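Local coordinates for protein glutathione-specific gamma-glutamylcyclotransferase (Saccharomyces cerevisiae S288c, PDB 5HWK) that cleaves glutathione into 5-oxo-L-proline and the dipeptide Cys-Gly, acting on glutathione but not on other gamma-glutamyl peptides, at residues W9-G14 with L156-Y161; T25-A30 with V95-P100; T120-E125 with V160-I165. One frame throughout, in Å; residues are numbered along the deposited sequence. Where two conformers were deposited one is given.

Interaction 1: residues W9-G14 with L156-Y161; sequences WVLGYG and LLTSVY. With BEZ (benzoic acid), chain C.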
loop_
_atom_site.group_PDB
_atom_site.type_symbol
_atom_site.label_atom_id
_atom_site.label_comp_id
_atom_site.label_asym_id
_atom_site.label_seq_id
_atom_site.Cartn_x
_atom_site.Cartn_y
_atom_site.Cartn_z
ATOM N N TRP A 9 -5.724 -5.786 -13.431
ATOM C CA TRP A 9 -4.543 -5.778 -12.590
ATOM C C TRP A 9 -4.937 -5.084 -11.306
ATOM O O TRP A 9 -5.556 -4.036 -11.343
ATOM C CB TRP A 9 -3.429 -4.988 -13.269
ATOM C CG TRP A 9 -2.885 -5.780 -14.479
ATOM C CD1 TRP A 9 -3.276 -5.674 -15.796
ATOM C CD2 TRP A 9 -1.858 -6.793 -14.455
ATOM N NE1 TRP A 9 -2.557 -6.545 -16.557
ATOM C CE2 TRP A 9 -1.673 -7.235 -15.776
ATOM C CE3 TRP A 9 -1.076 -7.349 -13.441
ATOM C CZ2 TRP A 9 -0.754 -8.214 -16.103
ATOM C CZ3 TRP A 9 -0.151 -8.308 -13.773
ATOM C CH2 TRP A 9 0.007 -8.727 -15.099
ATOM N N VAL A 10 -4.599 -5.715 -10.190
ATOM C CA VAL A 10 -4.948 -5.196 -8.866
ATOM C C VAL A 10 -3.655 -4.952 -8.105
ATOM O O VAL A 10 -2.857 -5.874 -7.941
ATOM C CB VAL A 10 -5.810 -6.219 -8.105
ATOM C CG1 VAL A 10 -6.122 -5.725 -6.660
ATOM C CG2 VAL A 10 -7.085 -6.508 -8.848
ATOM N N LEU A 11 -3.486 -3.739 -7.560
ATOM C CA LEU A 11 -2.324 -3.440 -6.738
ATOM C C LEU A 11 -2.544 -3.983 -5.343
ATOM O O LEU A 11 -3.654 -3.913 -4.813
ATOM C CB LEU A 11 -2.188 -1.928 -6.584
ATOM C CG LEU A 11 -1.784 -1.100 -7.784
ATOM C CD1 LEU A 11 -1.690 0.381 -7.356
ATOM C CD2 LEU A 11 -0.488 -1.639 -8.287
ATOM N N GLY A 12 -1.496 -4.574 -4.787
ATOM C CA GLY A 12 -1.507 -4.886 -3.362
ATOM C C GLY A 12 -0.391 -4.159 -2.642
ATOM O O GLY A 12 0.771 -4.229 -3.056
ATOM N N TYR A 13 -0.724 -3.453 -1.546
ATOM C CA TYR A 13 0.264 -2.718 -0.768
ATOM C C TYR A 13 0.173 -3.066 0.710
ATOM O O TYR A 13 0.993 -2.587 1.496
ATOM C CB TYR A 13 0.148 -1.190 -0.974
ATOM C CG TYR A 13 -1.172 -0.669 -0.541
ATOM C CD1 TYR A 13 -1.372 -0.255 0.763
ATOM C CD2 TYR A 13 -2.221 -0.556 -1.425
ATOM C CE1 TYR A 13 -2.563 0.196 1.184
ATOM C CE2 TYR A 13 -3.440 -0.052 -1.012
ATOM C CZ TYR A 13 -3.609 0.337 0.310
ATOM O OH TYR A 13 -4.818 0.839 0.726
ATOM N N GLY A 14 -0.811 -3.867 1.106
ATOM C CA GLY A 14 -1.030 -4.252 2.501
ATOM C C GLY A 14 -1.237 -5.743 2.550
ATOM O O GLY A 14 -0.378 -6.483 2.045
ATOM N N LEU A 156 0.514 1.174 -16.257
ATOM C CA LEU A 156 -0.427 0.060 -16.207
ATOM C C LEU A 156 -1.730 0.562 -15.591
ATOM O O LEU A 156 -1.700 1.181 -14.507
ATOM C CB LEU A 156 0.173 -1.091 -15.374
ATOM C CG LEU A 156 -0.566 -2.421 -15.403
ATOM C CD1 LEU A 156 -0.525 -3.025 -16.829
ATOM C CD2 LEU A 156 0.025 -3.414 -14.388
ATOM N N LEU A 157 -2.875 0.282 -16.235
ATOM C CA LEU A 157 -4.193 0.523 -15.631
ATOM C C LEU A 157 -4.453 -0.542 -14.553
ATOM O O LEU A 157 -4.422 -1.751 -14.839
ATOM C CB LEU A 157 -5.311 0.541 -16.677
ATOM C CG LEU A 157 -6.723 0.668 -16.093
ATOM C CD1 LEU A 157 -6.908 2.006 -15.362
ATOM C CD2 LEU A 157 -7.810 0.482 -17.142
ATOM N N THR A 158 -4.672 -0.093 -13.310
ATOM C CA THR A 158 -4.804 -0.994 -12.165
ATOM C C THR A 158 -5.965 -0.561 -11.284
ATOM O O THR A 158 -6.339 0.604 -11.241
ATOM C CB THR A 158 -3.534 -1.006 -11.275
ATOM O OG1 THR A 158 -3.358 0.273 -10.633
ATOM C CG2 THR A 158 -2.298 -1.347 -12.037
ATOM N N SER A 159 -6.518 -1.522 -10.560
ATOM C CA SER A 159 -7.473 -1.261 -9.500
ATOM C C SER A 159 -6.753 -1.339 -8.170
ATOM O O SER A 159 -5.800 -2.096 -8.021
ATOM C CB SER A 159 -8.596 -2.302 -9.524
ATOM O OG SER A 159 -9.407 -2.114 -10.683
ATOM N N VAL A 160 -7.175 -0.501 -7.233
ATOM C CA VAL A 160 -6.544 -0.481 -5.910
ATOM C C VAL A 160 -7.602 -0.058 -4.909
ATOM O O VAL A 160 -8.437 0.789 -5.192
ATOM C CB VAL A 160 -5.339 0.499 -5.963
ATOM C CG1 VAL A 160 -5.786 1.935 -6.312
ATOM C CG2 VAL A 160 -4.523 0.488 -4.637
ATOM N N TYR A 161 -7.535 -0.614 -3.688
ATOM C CA TYR A 161 -8.400 -0.177 -2.581
ATOM C C TYR A 161 -7.634 0.785 -1.701
ATOM O O TYR A 161 -6.548 0.449 -1.231
ATOM C CB TYR A 161 -8.827 -1.390 -1.746
ATOM C CG TYR A 161 -9.997 -2.159 -2.289
ATOM C CD1 TYR A 161 -11.304 -1.666 -2.165
ATOM C CD2 TYR A 161 -9.805 -3.340 -3.006
ATOM C CE1 TYR A 161 -12.401 -2.395 -2.637
ATOM C CE2 TYR A 161 -10.890 -4.069 -3.486
ATOM C CZ TYR A 161 -12.186 -3.557 -3.346
ATOM O OH TYR A 161 -13.288 -4.260 -3.760
HETATM C C BEZ C . -3.945 -4.036 -0.135
HETATM O O1 BEZ C . -3.179 -4.912 0.164
HETATM O O2 BEZ C . -3.633 -3.337 -1.105
HETATM C C1 BEZ C . -5.164 -3.751 0.684
HETATM C C2 BEZ C . -5.854 -2.583 0.424
HETATM C C3 BEZ C . -6.962 -2.240 1.208
HETATM C C4 BEZ C . -7.425 -3.105 2.184
HETATM C C5 BEZ C . -6.747 -4.294 2.400
HETATM C C6 BEZ C . -5.610 -4.639 1.675
HETATM O O HOH W 1 -6.582 -3.241 -14.706
HETATM O O HOH W 2 -5.504 -2.664 -3.180
#

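Interaction 2: residues T25-A30 with V95-P100; sequences THRIPA and VVYYIP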
loop_
_atom_site.group_PDB
_atom_site.type_symbol
_atom_site.label_atom_id
_atom_site.label_comp_id
_atom_site.label_asym_id
_atom_site.label_seq_id
_atom_site.Cartn_x
_atom_site.Cartn_y
_atom_site.Cartn_z
ATOM N N THR A 25 -3.424 -14.937 -11.856
ATOM C CA THR A 25 -2.521 -15.684 -12.737
ATOM C C THR A 25 -1.156 -15.047 -12.929
ATOM O O THR A 25 -0.284 -15.681 -13.556
ATOM C CB THR A 25 -3.136 -15.931 -14.115
ATOM O OG1 THR A 25 -3.391 -14.666 -14.691
ATOM C CG2 THR A 25 -4.442 -16.719 -14.019
ATOM N N HIS A 26 -0.941 -13.831 -12.428
ATOM C CA HIS A 26 0.374 -13.220 -12.295
ATOM C C HIS A 26 0.432 -12.517 -10.946
ATOM O O HIS A 26 -0.579 -11.953 -10.480
ATOM C CB HIS A 26 0.606 -12.132 -13.360
ATOM C CG HIS A 26 0.546 -12.636 -14.764
ATOM N ND1 HIS A 26 1.657 -13.072 -15.443
ATOM C CD2 HIS A 26 -0.499 -12.790 -15.598
ATOM C CE1 HIS A 26 1.303 -13.447 -16.661
ATOM N NE2 HIS A 26 -0.004 -13.293 -16.780
ATOM N N ARG A 27 1.629 -12.506 -10.358
ATOM C CA ARG A 27 1.900 -11.766 -9.115
ATOM C C ARG A 27 3.293 -11.184 -9.308
ATOM O O ARG A 27 4.281 -11.924 -9.267
ATOM C CB ARG A 27 1.865 -12.683 -7.887
ATOM C CG ARG A 27 2.209 -11.958 -6.642
ATOM C CD ARG A 27 2.244 -12.912 -5.416
ATOM N NE ARG A 27 2.414 -12.221 -4.135
ATOM C CZ ARG A 27 3.601 -11.941 -3.608
ATOM N NH1 ARG A 27 4.708 -12.282 -4.262
ATOM N NH2 ARG A 27 3.673 -11.346 -2.402
ATOM N N ILE A 28 3.379 -9.890 -9.567
ATOM C CA ILE A 28 4.632 -9.245 -9.951
ATOM C C ILE A 28 5.060 -8.312 -8.823
ATOM O O ILE A 28 4.330 -7.357 -8.524
ATOM C CB ILE A 28 4.457 -8.435 -11.246
ATOM C CG1 ILE A 28 3.978 -9.330 -12.403
ATOM C CG2 ILE A 28 5.744 -7.659 -11.544
ATOM C CD1 ILE A 28 3.724 -8.563 -13.658
ATOM N N PRO A 29 6.228 -8.524 -8.196
ATOM C CA PRO A 29 6.728 -7.562 -7.203
ATOM C C PRO A 29 6.901 -6.221 -7.886
ATOM O O PRO A 29 7.331 -6.149 -9.037
ATOM C CB PRO A 29 8.088 -8.143 -6.802
ATOM C CG PRO A 29 8.060 -9.547 -7.213
ATOM C CD PRO A 29 7.180 -9.628 -8.408
ATOM N N ALA A 30 6.538 -5.152 -7.196
ATOM C CA ALA A 30 6.456 -3.876 -7.887
ATOM C C ALA A 30 6.935 -2.741 -7.015
ATOM O O ALA A 30 6.565 -2.647 -5.835
ATOM C CB ALA A 30 5.014 -3.558 -8.304
ATOM N N VAL A 95 2.971 -5.275 -4.716
ATOM C CA VAL A 95 2.840 -6.230 -5.810
ATOM C C VAL A 95 1.705 -5.776 -6.711
ATOM O O VAL A 95 0.914 -4.892 -6.380
ATOM C CB VAL A 95 2.568 -7.685 -5.342
ATOM C CG1 VAL A 95 3.705 -8.227 -4.494
ATOM C CG2 VAL A 95 1.223 -7.800 -4.625
ATOM N N VAL A 96 1.616 -6.425 -7.858
ATOM C CA VAL A 96 0.470 -6.289 -8.739
ATOM C C VAL A 96 0.048 -7.681 -9.200
ATOM O O VAL A 96 0.892 -8.505 -9.585
ATOM C CB VAL A 96 0.706 -5.259 -9.854
ATOM C CG1 VAL A 96 1.664 -5.772 -10.867
ATOM C CG2 VAL A 96 -0.625 -4.882 -10.506
ATOM N N TYR A 97 -1.246 -7.961 -9.091
ATOM C CA TYR A 97 -1.827 -9.245 -9.460
ATOM C C TYR A 97 -2.621 -9.073 -10.726
ATOM O O TYR A 97 -3.239 -8.040 -10.941
ATOM C CB TYR A 97 -2.850 -9.659 -8.388
ATOM C CG TYR A 97 -2.221 -10.051 -7.082
ATOM C CD1 TYR A 97 -1.634 -11.305 -6.945
ATOM C CD2 TYR A 97 -2.183 -9.182 -5.979
ATOM C CE1 TYR A 97 -1.049 -11.691 -5.782
ATOM C CE2 TYR A 97 -1.582 -9.569 -4.780
ATOM C CZ TYR A 97 -1.039 -10.832 -4.700
ATOM O OH TYR A 97 -0.434 -11.231 -3.539
ATOM N N TYR A 98 -2.641 -10.112 -11.555
ATOM C CA TYR A 98 -3.585 -10.136 -12.667
ATOM C C TYR A 98 -4.690 -11.127 -12.363
ATOM O O TYR A 98 -4.425 -12.282 -11.991
ATOM C CB TYR A 98 -2.912 -10.584 -13.961
ATOM C CG TYR A 98 -3.860 -10.586 -15.168
ATOM C CD1 TYR A 98 -4.303 -9.394 -15.734
ATOM C CD2 TYR A 98 -4.364 -11.778 -15.683
ATOM C CE1 TYR A 98 -5.157 -9.382 -16.816
ATOM C CE2 TYR A 98 -5.199 -11.778 -16.797
ATOM C CZ TYR A 98 -5.582 -10.583 -17.343
ATOM O OH TYR A 98 -6.442 -10.539 -18.414
ATOM N N ILE A 99 -5.917 -10.680 -12.544
ATOM C CA ILE A 99 -7.122 -11.476 -12.340
ATOM C C ILE A 99 -7.766 -11.671 -13.704
ATOM O O ILE A 99 -8.167 -10.691 -14.334
ATOM C CB ILE A 99 -8.099 -10.784 -11.368
ATOM C CG1 ILE A 99 -7.396 -10.258 -10.096
ATOM C CG2 ILE A 99 -9.305 -11.691 -11.082
ATOM C CD1 ILE A 99 -6.708 -11.305 -9.288
ATOM N N PRO A 100 -7.891 -12.899 -14.189
ATOM C CA PRO A 100 -8.481 -13.128 -15.538
ATOM C C PRO A 100 -9.934 -12.699 -15.595
ATOM O O PRO A 100 -10.598 -12.543 -14.550
ATOM C CB PRO A 100 -8.349 -14.644 -15.745
ATOM C CG PRO A 100 -8.013 -15.225 -14.378
ATOM C CD PRO A 100 -7.423 -14.127 -13.525
#

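Interaction 3: residues T120-E125 with V160-I165; sequences TLHEVE and VYIGTI. With BEZ (benzoic acid), chain C.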
loop_
_atom_site.group_PDB
_atom_site.type_symbol
_atom_site.label_atom_id
_atom_site.label_comp_id
_atom_site.label_asym_id
_atom_site.label_seq_id
_atom_site.Cartn_x
_atom_site.Cartn_y
_atom_site.Cartn_z
ATOM N N THR A 120 -12.239 2.429 -0.340
ATOM C CA THR A 120 -12.955 2.531 -1.619
ATOM C C THR A 120 -12.084 2.041 -2.757
ATOM O O THR A 120 -10.839 2.031 -2.681
ATOM C CB THR A 120 -13.425 3.980 -1.853
ATOM O OG1 THR A 120 -12.309 4.878 -1.693
ATOM C CG2 THR A 120 -14.539 4.362 -0.864
ATOM N N LEU A 121 -12.760 1.594 -3.813
ATOM C CA LEU A 121 -12.082 0.976 -4.938
ATOM C C LEU A 121 -11.845 2.056 -5.986
ATOM O O LEU A 121 -12.777 2.786 -6.343
ATOM C CB LEU A 121 -12.993 -0.097 -5.505
ATOM C CG LEU A 121 -12.446 -0.844 -6.707
ATOM C CD1 LEU A 121 -11.145 -1.565 -6.406
ATOM C CD2 LEU A 121 -13.529 -1.808 -7.192
ATOM N N HIS A 122 -10.600 2.143 -6.475
ATOM C CA HIS A 122 -10.204 3.143 -7.449
ATOM C C HIS A 122 -9.505 2.475 -8.620
ATOM O O HIS A 122 -8.878 1.437 -8.493
ATOM C CB HIS A 122 -9.281 4.164 -6.851
ATOM C CG HIS A 122 -9.900 4.905 -5.715
ATOM N ND1 HIS A 122 -10.460 6.153 -5.864
ATOM C CD2 HIS A 122 -10.119 4.541 -4.431
ATOM C CE1 HIS A 122 -10.942 6.556 -4.702
ATOM N NE2 HIS A 122 -10.763 5.588 -3.823
ATOM N N GLU A 123 -9.652 3.074 -9.798
ATOM C CA GLU A 123 -8.919 2.635 -10.961
ATOM C C GLU A 123 -7.945 3.741 -11.338
ATOM O O GLU A 123 -8.351 4.918 -11.486
ATOM C CB GLU A 123 -9.889 2.377 -12.118
ATOM C CG GLU A 123 -10.539 1.005 -12.114
ATOM C CD GLU A 123 -11.419 0.707 -10.907
ATOM O OE1 GLU A 123 -12.295 1.533 -10.548
ATOM O OE2 GLU A 123 -11.229 -0.373 -10.294
ATOM N N VAL A 124 -6.674 3.379 -11.486
ATOM C CA VAL A 124 -5.614 4.350 -11.676
ATOM C C VAL A 124 -4.592 3.798 -12.647
ATOM O O VAL A 124 -4.366 2.598 -12.708
ATOM C CB VAL A 124 -4.980 4.813 -10.355
ATOM C CG1 VAL A 124 -4.266 3.654 -9.650
ATOM C CG2 VAL A 124 -4.076 6.010 -10.601
ATOM N N GLU A 125 -3.997 4.683 -13.429
ATOM C CA GLU A 125 -2.873 4.323 -14.292
ATOM C C GLU A 125 -1.590 4.554 -13.508
ATOM O O GLU A 125 -1.361 5.665 -13.021
ATOM C CB GLU A 125 -2.862 5.204 -15.547
ATOM C CG GLU A 125 -3.852 4.761 -16.614
ATOM C CD GLU A 125 -3.901 5.700 -17.825
ATOM O OE1 GLU A 125 -3.456 6.848 -17.718
ATOM O OE2 GLU A 125 -4.390 5.294 -18.893
ATOM N N VAL A 160 -7.175 -0.501 -7.233
ATOM C CA VAL A 160 -6.544 -0.481 -5.910
ATOM C C VAL A 160 -7.602 -0.058 -4.909
ATOM O O VAL A 160 -8.437 0.789 -5.192
ATOM C CB VAL A 160 -5.339 0.499 -5.963
ATOM C CG1 VAL A 160 -5.786 1.935 -6.312
ATOM C CG2 VAL A 160 -4.523 0.488 -4.637
ATOM N N TYR A 161 -7.535 -0.614 -3.688
ATOM C CA TYR A 161 -8.400 -0.177 -2.581
ATOM C C TYR A 161 -7.634 0.785 -1.701
ATOM O O TYR A 161 -6.548 0.449 -1.231
ATOM C CB TYR A 161 -8.827 -1.390 -1.746
ATOM C CG TYR A 161 -9.997 -2.159 -2.289
ATOM C CD1 TYR A 161 -11.304 -1.666 -2.165
ATOM C CD2 TYR A 161 -9.805 -3.340 -3.006
ATOM C CE1 TYR A 161 -12.401 -2.395 -2.637
ATOM C CE2 TYR A 161 -10.890 -4.069 -3.486
ATOM C CZ TYR A 161 -12.186 -3.557 -3.346
ATOM O OH TYR A 161 -13.288 -4.260 -3.760
ATOM N N ILE A 162 -8.224 1.951 -1.445
ATOM C CA ILE A 162 -7.577 3.047 -0.742
ATOM C C ILE A 162 -8.510 3.566 0.327
ATOM O O ILE A 162 -9.707 3.710 0.083
ATOM C CB ILE A 162 -7.264 4.219 -1.713
ATOM C CG1 ILE A 162 -6.213 3.740 -2.718
ATOM C CG2 ILE A 162 -6.798 5.469 -0.923
ATOM C CD1 ILE A 162 -5.777 4.778 -3.720
ATOM N N GLY A 163 -7.964 3.871 1.516
ATOM C CA GLY A 163 -8.686 4.711 2.484
ATOM C C GLY A 163 -8.339 6.140 2.181
ATOM O O GLY A 163 -7.223 6.556 2.462
ATOM N N THR A 164 -9.228 6.876 1.517
ATOM C CA THR A 164 -8.854 8.223 1.114
ATOM C C THR A 164 -8.865 9.163 2.332
ATOM O O THR A 164 -9.402 8.841 3.422
ATOM C CB THR A 164 -9.838 8.790 0.098
ATOM O OG1 THR A 164 -11.079 8.974 0.768
ATOM C CG2 THR A 164 -10.022 7.872 -1.124
ATOM N N ILE A 165 -8.326 10.371 2.113
ATOM C CA ILE A 165 -8.236 11.352 3.188
ATOM C C ILE A 165 -9.586 11.740 3.791
ATOM O O ILE A 165 -9.645 12.144 4.966
ATOM C CB ILE A 165 -7.355 12.552 2.799
ATOM C CG1 ILE A 165 -8.087 13.432 1.775
ATOM C CG2 ILE A 165 -5.992 12.066 2.288
ATOM C CD1 ILE A 165 -7.301 14.661 1.300
HETATM C C BEZ C . -3.945 -4.036 -0.135
HETATM O O1 BEZ C . -3.179 -4.912 0.164
HETATM O O2 BEZ C . -3.633 -3.337 -1.105
HETATM C C1 BEZ C . -5.164 -3.751 0.684
HETATM C C2 BEZ C . -5.854 -2.583 0.424
HETATM C C3 BEZ C . -6.962 -2.240 1.208
HETATM C C4 BEZ C . -7.425 -3.105 2.184
HETATM C C5 BEZ C . -6.747 -4.294 2.400
HETATM C C6 BEZ C . -5.610 -4.639 1.675
HETATM O O HOH W 3 -11.881 5.811 1.012
#

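Interaction 1: residues W9-G14 with L156-Y161
Trp-9 O and Leu-11 N take up both the N-H and the C=O of Ser-159, a single bridge in the parallel bonding pattern. It joins strands 8-12 and 154-163, closing the main sheet into the barrel of the gamma-glutamylcyclotransferase fold. Ser-159 N gives a nearly straight bond (168°) to Trp-9 O at 2.8 Å, and Leu-11 N returns one to Ser-159 O at 2.9 Å. The strands cross at 50°, and next to the bridge a water links Trp-9 N to Leu-157 O.

Apolar contacts flank the bridge. Leu-156 CD2 sits over one face of the Trp-9 indole, a CH-pi contact 4.0 Å from the centroid of the five-membered ring. Further along, Val-160 CG2 meets both Leu-11 CB and the edge of the Tyr-13 ring.

At the ligand end, Tyr-13 OH donates a 2.6 Å bond to Tyr-161 O, which lies in the ring plane. Tyr-13 CG stands between the backbone N and the carbonyl carbon (chi1 61°), which brings one face of the ring against benzoate O2. A phenylalanine here would probably leave Tyr-161 O without this donor and the ring less firmly held beside the ligand. Tyr-13 N and Gly-14 N, in the loop assigned by similarity to substrate binding, donate to the carboxylate. O2, 2.9 Å from Tyr-13 N, also takes a bond from a water that donates to Leu-11 O and accepts from Tyr-161 N.

Interaction 2: residues T25-A30 with V95-P100
The Arg-27 guanidinium has the Tyr-97 hydroxyl at its edge: NE donates to Tyr-97 OH at 3.1 Å, nearly in the guanidinium plane. Val-95 CG1 lies over one face in the conformer given, a less certain contact because that valine was deposited in two. An extended chain, with CG anti to the backbone N (chi1 177°), carries Arg-27 alongside the tyrosine, and its CG comes within 3.4 Å of Tyr-97 CE1. Outside the pair, Tyr-97 OH also bonds Leu-16 O and Arg-27 NH2 bonds Ile-17 O, which ties these side chains to the segment just after the loop thought, by similarity, to bind substrate.

The Tyr-98 ring takes Thr-25 OG1 at its edge, with CD2 3.2 Å from that oxygen. His-26 runs beside Tyr-98, its CD2 against Tyr-98 CB at 3.7 Å; its ND1 is held by Glu-137, while the Tyr-98 ring also meets Trp-9.

Between these two sets of side chains, strands 26-33 and 91-99 are antiparallel neighbours in the barrel sheet. Ile-28 and Val-96 form a hydrogen-bonded pair: Ile-28 N to Val-96 O is 2.8 Å and nearly straight at 170°, while the return bond from Val-96 N is more bent. Their side chains meet, Ile-28 CB on Val-96 CG1, on the sheet face that carries His-26 and Tyr-98. Arg-27 with Tyr-97 is a non-hydrogen-bonded pair on the other face. Toward the loop ends, Thr-25 N bonds Tyr-98 O at 2.8 Å, and Thr-25 CG2 meets Pro-100 CG tip to tip.

Interaction 3: residues T120-E125 with V160-I165
Thr-120 and Ile-162 exchange two backbone hydrogen bonds, as do His-122 and Val-160: two hydrogen-bonded pairs of an antiparallel sheet, with Leu-121 and Tyr-161 the non-hydrogen-bonded pair between them. This joins strands 119-129 and 154-163 of the barrel. The bond from Thr-120 N to Ile-162 O is 2.9 Å and nearly straight (172°).

A side-chain and water network lies at the Thr-120 end. His-122 NE2 donates a hydrogen bond to Thr-120 OG1 at 2.7 Å, which should fix the imidazole's rotation. That hydroxyl in turn donates to a water, which accepts from Thr-164 N as well and donates a longer bond to Ile-162 O, bridging the two segments beside Thr-164. Thr-164 CG2 packs close by, 3.6 Å from His-122 NE2, and His-122 CD2 rests against Ile-162 CB.

On the opposite sheet face Leu-121, its CG anti to the backbone N (chi1 179°), crosses the Tyr-161 ring. The tyrosine's hydroxyl is tethered to Val-107 O, and Tyr-161 CB lies 3.6 Å from C3 of the benzoate. Over the ring's centre stands Leu-121 CD1, a CH-pi contact 3.8 Å from the centroid and only 12° off the normal.

Overall arrangement
All three contacts belong to one barrel, but at different seams. Interaction 1 is the buried closure, where two strands touch through a single bridge and waters and the ligand loop complete the join. Interactions 2 and 3 are ordinary antiparallel pairings, each partly buried; an arginine-tyrosine bond marks the first, a histidine-threonine-water network and a CH-pi contact the second. Strand 154-163 serves both 1 and 3, which share Val-160 and Tyr-161 and both touch the benzoate. Strand 91-99 carries interaction 2 and bonds 8-12 of interaction 1 through Val-10 N to Tyr-97 O and Gly-12 N to Val-95 O. Interactions 2 and 3 do not touch: their centres are about 17 Å apart.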